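AgaA (Rhizobium radiobacter, PDB 6HLX) binds the opine agropinic acid as a periplasmic substrate-binding protein of an ABC transporter, and carries several zinc ions in the crystal. Local coordinates at residues Asp16-Gln20 with Lys95-Arg99; Phe6-Pro12 with Ser24-Val28; Lys248-Phe252 with Tyr318-Val324. All coordinates share one frame; numbering follows the deposited sequence.

Contact 1 of 3, residues Asp16-Gln20 with Lys95-Arg99; sequences DTVVQ and KASFR. With EDO (1,2-ethanediol), chain B.
The carbonyl oxygen of Val18 is gripped by three groups: the amide of Ser97, a water and the CA-H of Ala96. Ser97 N donates to Val18 O over 3.0 Å (163° at the hydrogen), tilted 29° from the carbonyl plane, and Ala96 CA lies 3.5 Å from Val18 O. Water 1 donates to Val18 O and accepts from Phe98 N, so two consecutive amides serve one carbonyl, directly and through water. Ser97 also returns a bond: its OG, on the side of its backbone N (chi1 -56°), accepts a hydrogen bond from Gln20 N at 2.8 Å, helping fix the backbone of a residue of the agropinic acid pocket. Both segments are built on type I turns, Asp16-Val19 and Ala96-Arg99, and these bonds link one turned loop to the other. Apolar contacts fill in around them, with Val18 CB on Ala96 CB at 3.8 Å and Val19 CG2 on Lys95 CG at 3.8 Å. Gln20 CG touches the edge of the Phe98 ring (CE2, 3.7 Å), while its OE1 accepts from Gly22 N and its side chain reaches the ligand. Asp16 OD2 meets Lys95 CE at 3.4 Å but makes its salt bridge with Arg88, and Lys95 N donates to an ethanediol, probably from the crystallisation liquor. Helix 79-90 packs on Val18 and Ala96 through Ile89, whereas Arg26 of helix 23-32 lies against Gln20 and Phe98.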
loop_
_atom_site.group_PDB
_atom_site.type_symbol
_atom_site.label_atom_id
_atom_site.label_comp_id
_atom_site.label_asym_id
_atom_site.label_seq_id
_atom_site.Cartn_x
_atom_site.Cartn_y
_atom_site.Cartn_z
ATOM N N ASP A 16 -14.611 3.898 -0.929
ATOM C CA ASP A 16 -14.585 4.332 -2.340
ATOM C C ASP A 16 -13.424 3.553 -3.001
ATOM O O ASP A 16 -12.284 3.611 -2.534
ATOM C CB ASP A 16 -14.411 5.864 -2.443
ATOM C CG ASP A 16 -14.386 6.394 -3.860
ATOM O OD1 ASP A 16 -13.971 5.646 -4.767
ATOM O OD2 ASP A 16 -14.732 7.572 -4.056
ATOM N N THR A 17 -13.749 2.706 -3.988
ATOM C CA THR A 17 -12.741 1.753 -4.466
ATOM C C THR A 17 -11.462 2.370 -4.972
ATOM O O THR A 17 -10.397 1.802 -4.700
ATOM C CB THR A 17 -13.295 0.763 -5.495
ATOM O OG1 THR A 17 -13.605 1.452 -6.713
ATOM C CG2 THR A 17 -14.548 -0.003 -4.954
ATOM N N VAL A 18 -11.548 3.517 -5.677
ATOM C CA VAL A 18 -10.384 4.116 -6.351
ATOM C C VAL A 18 -9.415 4.826 -5.375
ATOM O O VAL A 18 -8.267 5.111 -5.750
ATOM C CB VAL A 18 -10.789 5.039 -7.525
ATOM C CG1 VAL A 18 -11.655 4.303 -8.546
ATOM C CG2 VAL A 18 -11.469 6.317 -7.032
ATOM N N VAL A 19 -9.906 5.154 -4.160
ATOM C CA VAL A 19 -9.115 5.832 -3.129
ATOM C C VAL A 19 -8.337 4.813 -2.340
ATOM O O VAL A 19 -8.885 3.760 -1.991
ATOM C CB VAL A 19 -10.047 6.665 -2.195
ATOM C CG1 VAL A 19 -9.271 7.343 -1.074
ATOM C CG2 VAL A 19 -10.838 7.684 -2.997
ATOM N N GLN A 20 -7.078 5.140 -2.020
ATOM C CA GLN A 20 -6.215 4.277 -1.203
ATOM C C GLN A 20 -6.205 4.937 0.196
ATOM O O GLN A 20 -5.431 5.887 0.420
ATOM C CB GLN A 20 -4.793 4.235 -1.808
ATOM C CG GLN A 20 -3.958 3.007 -1.410
ATOM C CD GLN A 20 -3.860 2.741 0.066
ATOM O OE1 GLN A 20 -4.847 2.368 0.709
ATOM N NE2 GLN A 20 -2.670 2.881 0.630
ATOM N N LYS A 95 -10.495 11.413 -7.968
ATOM C CA LYS A 95 -9.651 11.216 -6.791
ATOM C C LYS A 95 -8.927 9.847 -6.756
ATOM O O LYS A 95 -8.451 9.454 -5.691
ATOM C CB LYS A 95 -10.464 11.469 -5.500
ATOM C CG LYS A 95 -11.708 10.613 -5.313
ATOM C CD LYS A 95 -12.572 11.196 -4.192
ATOM C CE LYS A 95 -14.032 10.868 -4.354
ATOM N NZ LYS A 95 -14.882 11.691 -3.450
ATOM N N ALA A 96 -8.806 9.139 -7.902
ATOM C CA ALA A 96 -8.130 7.837 -7.896
ATOM C C ALA A 96 -6.681 7.992 -7.479
ATOM O O ALA A 96 -5.935 8.784 -8.083
ATOM C CB ALA A 96 -8.208 7.189 -9.268
ATOM N N SER A 97 -6.270 7.222 -6.457
ATOM C CA SER A 97 -4.898 7.303 -5.943
ATOM C C SER A 97 -3.828 6.823 -6.931
ATOM O O SER A 97 -2.672 7.265 -6.810
ATOM C CB SER A 97 -4.774 6.519 -4.637
ATOM O OG SER A 97 -5.717 7.001 -3.688
ATOM N N PHE A 98 -4.185 5.874 -7.844
ATOM C CA PHE A 98 -3.217 5.292 -8.771
ATOM C C PHE A 98 -3.459 5.702 -10.201
ATOM O O PHE A 98 -3.046 4.998 -11.130
ATOM C CB PHE A 98 -3.149 3.767 -8.606
ATOM C CG PHE A 98 -2.620 3.384 -7.241
ATOM C CD1 PHE A 98 -1.247 3.392 -6.982
ATOM C CD2 PHE A 98 -3.494 3.057 -6.204
ATOM C CE1 PHE A 98 -0.754 3.066 -5.713
ATOM C CE2 PHE A 98 -3.005 2.740 -4.929
ATOM C CZ PHE A 98 -1.636 2.766 -4.688
ATOM N N ARG A 99 -4.083 6.868 -10.383
ATOM C CA ARG A 99 -4.333 7.381 -11.739
ATOM C C ARG A 99 -3.008 7.474 -12.554
ATOM O O ARG A 99 -2.988 7.124 -13.731
ATOM C CB ARG A 99 -4.991 8.780 -11.665
ATOM C CG ARG A 99 -5.052 9.488 -13.026
ATOM C CD ARG A 99 -5.980 10.677 -13.024
ATOM N NE ARG A 99 -5.618 11.691 -12.025
ATOM C CZ ARG A 99 -4.817 12.735 -12.256
ATOM N NH1 ARG A 99 -4.247 12.896 -13.443
ATOM N NH2 ARG A 99 -4.590 13.630 -11.301
HETATM C C1 EDO B . -15.342 11.557 -8.984
HETATM O O1 EDO B . -15.453 12.826 -9.605
HETATM C C2 EDO B . -14.081 11.538 -8.112
HETATM O O2 EDO B . -13.412 10.301 -8.298
HETATM O O HOH W 1 -6.636 4.388 -7.999
#

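Contact 2 of 3, residues Phe6-Pro12 with Ser24-Val28; sequences FGLSGEP and SGRTV
Leu8 spreads its two methyls over residues 24-28 of helix 23-32, CD1 meeting Val28 CG2 and CD2 meeting Thr27 CG2, each at 3.8 Å. This is the packing of a beta-alpha unit in a periplasmic binding protein lobe: strand 3-8 runs in the mixed sheet between strands 190-195 and 213-214, and the chain returns as helix 23-32 against one face of it. The short axes of 6-8 and 24-28 are 10.1 Å apart and run at 151°, close to antiparallel. Thr27 places CG2 anti to its backbone N, where the methyl also touches Phe6 CZ; its OG1 bonds back to Thr23 O inside the helix. Beyond the strand, the loop at Ser9 and Gly10 brings backbone up to Ser24. The bond from Ser24 OG to Gly10 O, at 3.4 Å, is weak and not settled, since its one proton has another acceptor within reach. Further along, the Pro12 ring rests on Gly25, CB to CA at 3.6 Å, a close approach to the helix backbone at a residue without a side chain. Outside these groups, Tyr193 packs on Phe6, Leu8 and Thr27, Ile172 touches both Pro12 and Val28, and Phe195 touches Pro12. Ser9 is further fixed by a hydrogen bond to Tyr332, and its side chain stands about 5 Å from agropinic acid, nearest atom to nearest atom. Water 2 bridges the two hydroxyls from the side, hydrogen-bonded to Ser9 OG and to Ser24 OG at 2.7 Å each.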
loop_
_atom_site.group_PDB
_atom_site.type_symbol
_atom_site.label_atom_id
_atom_site.label_comp_id
_atom_site.label_asym_id
_atom_site.label_seq_id
_atom_site.Cartn_x
_atom_site.Cartn_y
_atom_site.Cartn_z
ATOM N N PHE A 6 -12.744 -9.749 13.108
ATOM C CA PHE A 6 -11.412 -9.316 12.672
ATOM C C PHE A 6 -11.158 -7.913 13.234
ATOM O O PHE A 6 -11.860 -6.966 12.881
ATOM C CB PHE A 6 -11.411 -9.286 11.143
ATOM C CG PHE A 6 -10.072 -9.191 10.438
ATOM C CD1 PHE A 6 -9.255 -8.069 10.594
ATOM C CD2 PHE A 6 -9.652 -10.199 9.576
ATOM C CE1 PHE A 6 -8.035 -7.971 9.903
ATOM C CE2 PHE A 6 -8.451 -10.084 8.864
ATOM C CZ PHE A 6 -7.646 -8.982 9.039
ATOM N N GLY A 7 -10.166 -7.803 14.101
ATOM C CA GLY A 7 -9.820 -6.542 14.726
ATOM C C GLY A 7 -8.903 -5.732 13.834
ATOM O O GLY A 7 -7.718 -6.055 13.703
ATOM N N LEU A 8 -9.446 -4.676 13.211
ATOM C CA LEU A 8 -8.658 -3.776 12.355
ATOM C C LEU A 8 -7.991 -2.669 13.198
ATOM O O LEU A 8 -8.550 -2.223 14.206
ATOM C CB LEU A 8 -9.554 -3.079 11.308
ATOM C CG LEU A 8 -10.175 -3.880 10.180
ATOM C CD1 LEU A 8 -11.142 -2.972 9.403
ATOM C CD2 LEU A 8 -9.100 -4.481 9.252
ATOM N N SER A 9 -6.845 -2.140 12.698
ATOM C CA SER A 9 -6.107 -1.077 13.384
ATOM C C SER A 9 -6.761 0.296 13.269
ATOM O O SER A 9 -6.250 1.260 13.846
ATOM C CB SER A 9 -4.658 -1.021 12.892
ATOM O OG SER A 9 -4.637 -0.653 11.527
ATOM N N GLY A 10 -7.874 0.376 12.534
ATOM C CA GLY A 10 -8.616 1.623 12.409
ATOM C C GLY A 10 -9.898 1.478 11.626
ATOM O O GLY A 10 -10.115 0.472 10.949
ATOM N N GLU A 11 -10.691 2.540 11.643
ATOM C CA GLU A 11 -11.913 2.598 10.867
ATOM C C GLU A 11 -11.580 3.172 9.484
ATOM O O GLU A 11 -10.980 4.247 9.403
ATOM C CB GLU A 11 -12.945 3.485 11.587
ATOM C CG GLU A 11 -14.221 3.717 10.799
ATOM C CD GLU A 11 -15.377 4.282 11.613
ATOM O OE1 GLU A 11 -16.543 4.045 11.227
ATOM O OE2 GLU A 11 -15.124 4.960 12.636
ATOM N N PRO A 12 -11.997 2.516 8.384
ATOM C CA PRO A 12 -11.703 3.092 7.055
ATOM C C PRO A 12 -12.350 4.470 6.891
ATOM O O PRO A 12 -13.528 4.669 7.240
ATOM C CB PRO A 12 -12.357 2.094 6.088
ATOM C CG PRO A 12 -12.321 0.766 6.852
ATOM C CD PRO A 12 -12.649 1.197 8.274
ATOM N N SER A 24 -6.439 -0.474 6.482
ATOM C CA SER A 24 -7.757 -0.839 7.052
ATOM C C SER A 24 -8.848 -0.888 5.972
ATOM O O SER A 24 -9.533 -1.908 5.837
ATOM C CB SER A 24 -8.143 0.107 8.189
ATOM O OG SER A 24 -7.190 0.007 9.237
ATOM N N GLY A 25 -8.965 0.196 5.190
ATOM C CA GLY A 25 -9.932 0.274 4.101
ATOM C C GLY A 25 -9.667 -0.804 3.057
ATOM O O GLY A 25 -10.598 -1.463 2.596
ATOM N N ARG A 26 -8.383 -1.032 2.705
ATOM C CA ARG A 26 -8.029 -2.069 1.728
ATOM C C ARG A 26 -8.482 -3.459 2.182
ATOM O O ARG A 26 -8.991 -4.225 1.369
ATOM C CB ARG A 26 -6.521 -2.092 1.488
ATOM C CG ARG A 26 -6.096 -0.914 0.639
ATOM C CD ARG A 26 -4.600 -0.879 0.509
ATOM N NE ARG A 26 -4.253 -0.464 -0.848
ATOM C CZ ARG A 26 -3.012 -0.372 -1.309
ATOM N NH1 ARG A 26 -1.977 -0.584 -0.499
ATOM N NH2 ARG A 26 -2.793 -0.061 -2.580
ATOM N N THR A 27 -8.279 -3.791 3.486
ATOM C CA THR A 27 -8.640 -5.118 4.019
ATOM C C THR A 27 -10.147 -5.390 3.822
ATOM O O THR A 27 -10.509 -6.478 3.401
ATOM C CB THR A 27 -8.225 -5.222 5.511
ATOM O OG1 THR A 27 -6.809 -4.992 5.590
ATOM C CG2 THR A 27 -8.599 -6.585 6.142
ATOM N N VAL A 28 -11.008 -4.369 4.069
ATOM C CA VAL A 28 -12.448 -4.521 3.876
ATOM C C VAL A 28 -12.753 -4.616 2.363
ATOM O O VAL A 28 -13.503 -5.493 1.932
ATOM C CB VAL A 28 -13.270 -3.411 4.581
ATOM C CG1 VAL A 28 -14.770 -3.606 4.335
ATOM C CG2 VAL A 28 -12.971 -3.379 6.090
HETATM O O HOH W 2 -5.417 -2.015 9.390
#

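Contact 3 of 3, residues Lys248-Phe252 with Tyr318-Val324; sequences KFEPF and YPNGFEV
Pro251 packs into the corner formed by Phe322 and Tyr318, and these three residues bury the most surface here. Its CB lies over one face of Phe322, 3.8 Å from the ring centroid and 17° off the normal, a CH-pi contact. Its CG meets Tyr318 CZ at 3.8 Å, the side chains crossing at about a right angle, with Tyr318 OH 3.5 Å from Pro251 CA. Phe322 turns its ring toward the proline with CG between its backbone N and carbonyl carbon (chi1 53°). Two further phenyls close in: Phe249 meets Phe322 CE1 and Glu323 O at its ring edge, near its plane, with Pro251 CD over one face, and Phe252 CE1 reaches Phe322 CZ at 4.0 Å. Val324 CG2 completes the group, 3.5 Å from Phe249 CE2, and touches Phe252 as well. Val257 of helix 255-264 packs on Tyr318, Phe322 and Phe252, and Ile351 of strand 351-356 on Phe322 and Val324. The contact thus joins the 3-10 segment before that helix to strand 322-327 and the turn Tyr318-Gly321 leading into it. No hydrogen bond crosses between the segments, so their fit depends on proline and ring shape and on dispersion, with little directional polar restraint.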
loop_
_atom_site.group_PDB
_atom_site.type_symbol
_atom_site.label_atom_id
_atom_site.label_comp_id
_atom_site.label_asym_id
_atom_site.label_seq_id
_atom_site.Cartn_x
_atom_site.Cartn_y
_atom_site.Cartn_z
ATOM N N LYS A 248 8.204 21.386 -2.717
ATOM C CA LYS A 248 7.858 22.827 -2.773
ATOM C C LYS A 248 8.332 23.536 -1.496
ATOM O O LYS A 248 8.419 24.770 -1.470
ATOM C CB LYS A 248 6.369 23.074 -3.053
ATOM C CG LYS A 248 6.032 22.877 -4.521
ATOM C CD LYS A 248 4.626 23.324 -4.878
ATOM C CE LYS A 248 4.472 23.431 -6.380
ATOM N NZ LYS A 248 3.074 23.749 -6.775
ATOM N N PHE A 249 8.703 22.753 -0.453
ATOM C CA PHE A 249 9.296 23.316 0.768
ATOM C C PHE A 249 10.753 23.502 0.367
ATOM O O PHE A 249 11.465 22.516 0.141
ATOM C CB PHE A 249 9.123 22.377 1.981
ATOM C CG PHE A 249 9.691 22.930 3.271
ATOM C CD1 PHE A 249 9.060 23.975 3.940
ATOM C CD2 PHE A 249 10.847 22.395 3.826
ATOM C CE1 PHE A 249 9.588 24.481 5.136
ATOM C CE2 PHE A 249 11.373 22.897 5.022
ATOM C CZ PHE A 249 10.743 23.938 5.667
ATOM N N GLU A 250 11.170 24.768 0.173
ATOM C CA GLU A 250 12.473 25.121 -0.395
ATOM C C GLU A 250 13.670 24.235 0.081
ATOM O O GLU A 250 14.306 23.661 -0.803
ATOM C CB GLU A 250 12.781 26.615 -0.242
ATOM C CG GLU A 250 13.989 27.033 -1.069
ATOM C CD GLU A 250 14.069 28.483 -1.509
ATOM O OE1 GLU A 250 13.231 29.303 -1.068
ATOM O OE2 GLU A 250 14.982 28.798 -2.307
ATOM N N PRO A 251 13.984 24.043 1.387
ATOM C CA PRO A 251 15.120 23.159 1.740
ATOM C C PRO A 251 15.020 21.741 1.142
ATOM O O PRO A 251 16.027 21.171 0.719
ATOM C CB PRO A 251 15.054 23.115 3.279
ATOM C CG PRO A 251 14.436 24.417 3.654
ATOM C CD PRO A 251 13.398 24.656 2.602
ATOM N N PHE A 252 13.793 21.206 1.035
ATOM C CA PHE A 252 13.558 19.846 0.516
ATOM C C PHE A 252 13.597 19.733 -1.005
ATOM O O PHE A 252 13.377 18.650 -1.531
ATOM C CB PHE A 252 12.239 19.287 1.074
ATOM C CG PHE A 252 12.251 19.073 2.565
ATOM C CD1 PHE A 252 13.451 18.909 3.255
ATOM C CD2 PHE A 252 11.063 18.949 3.270
ATOM C CE1 PHE A 252 13.459 18.721 4.638
ATOM C CE2 PHE A 252 11.071 18.726 4.645
ATOM C CZ PHE A 252 12.265 18.598 5.316
ATOM N N TYR A 318 22.314 26.285 4.385
ATOM C CA TYR A 318 21.697 26.249 5.725
ATOM C C TYR A 318 22.753 26.057 6.833
ATOM O O TYR A 318 22.746 25.020 7.500
ATOM C CB TYR A 318 20.566 25.180 5.794
ATOM C CG TYR A 318 19.531 25.397 4.716
ATOM C CD1 TYR A 318 18.552 26.375 4.852
ATOM C CD2 TYR A 318 19.585 24.690 3.517
ATOM C CE1 TYR A 318 17.651 26.646 3.826
ATOM C CE2 TYR A 318 18.689 24.954 2.481
ATOM C CZ TYR A 318 17.724 25.932 2.642
ATOM O OH TYR A 318 16.824 26.188 1.639
ATOM N N PRO A 319 23.662 27.042 7.074
ATOM C CA PRO A 319 24.699 26.844 8.109
ATOM C C PRO A 319 24.154 26.798 9.535
ATOM O O PRO A 319 24.831 26.301 10.438
ATOM C CB PRO A 319 25.642 28.034 7.894
ATOM C CG PRO A 319 24.782 29.089 7.306
ATOM C CD PRO A 319 23.820 28.354 6.409
ATOM N N ASN A 320 22.923 27.302 9.720
ATOM C CA ASN A 320 22.230 27.346 11.006
ATOM C C ASN A 320 20.980 26.477 11.000
ATOM O O ASN A 320 20.173 26.583 11.917
ATOM C CB ASN A 320 21.877 28.795 11.356
ATOM C CG ASN A 320 23.086 29.701 11.381
ATOM O OD1 ASN A 320 23.139 30.724 10.689
ATOM N ND2 ASN A 320 24.089 29.324 12.161
ATOM N N GLY A 321 20.833 25.628 9.981
ATOM C CA GLY A 321 19.676 24.749 9.840
ATOM C C GLY A 321 18.432 25.519 9.453
ATOM O O GLY A 321 18.523 26.574 8.813
ATOM N N PHE A 322 17.252 25.004 9.846
ATOM C CA PHE A 322 15.966 25.632 9.533
ATOM C C PHE A 322 14.875 25.017 10.391
ATOM O O PHE A 322 15.110 23.986 11.036
ATOM C CB PHE A 322 15.612 25.470 8.022
ATOM C CG PHE A 322 15.645 24.047 7.493
ATOM C CD1 PHE A 322 14.532 23.218 7.604
ATOM C CD2 PHE A 322 16.789 23.542 6.879
ATOM C CE1 PHE A 322 14.560 21.897 7.114
ATOM C CE2 PHE A 322 16.823 22.227 6.397
ATOM C CZ PHE A 322 15.710 21.409 6.521
ATOM N N GLU A 323 13.673 25.617 10.356
ATOM C CA GLU A 323 12.505 25.098 11.075
ATOM C C GLU A 323 11.618 24.358 10.073
ATOM O O GLU A 323 11.484 24.783 8.920
ATOM C CB GLU A 323 11.716 26.239 11.728
ATOM C CG GLU A 323 12.534 27.074 12.705
ATOM C CD GLU A 323 11.807 28.202 13.418
ATOM O OE1 GLU A 323 12.339 28.680 14.447
ATOM O OE2 GLU A 323 10.716 28.612 12.955
ATOM N N VAL A 324 10.996 23.243 10.506
ATOM C CA VAL A 324 10.154 22.453 9.620
ATOM C C VAL A 324 9.134 21.685 10.454
ATOM O O VAL A 324 9.368 21.448 11.634
ATOM C CB VAL A 324 11.033 21.495 8.745
ATOM C CG1 VAL A 324 11.782 20.477 9.598
ATOM C CG2 VAL A 324 10.236 20.804 7.638
#

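In the fold
Contacts 1 and 2 are buried, 12-13 Å from the centre of the chain, and both lie near the agropinic acid; contact 3 is partly buried, about 29 Å from that centre. The first two alternate along the chain and touch through helix 23-32, which follows the loop 16-20. Contact 3 stands apart, its centre about 32 Å from that of contact 1 and 37 Å from that of contact 2, at the sheet containing strand 322-327. The chemistry follows: backbone and serine hydrogen bonds join two loops in contact 1, largely aliphatic packing with a bridging water seats a helix in contact 2, and contact 3 is aromatic rings, a proline and a valine, with no hydrogen bond across.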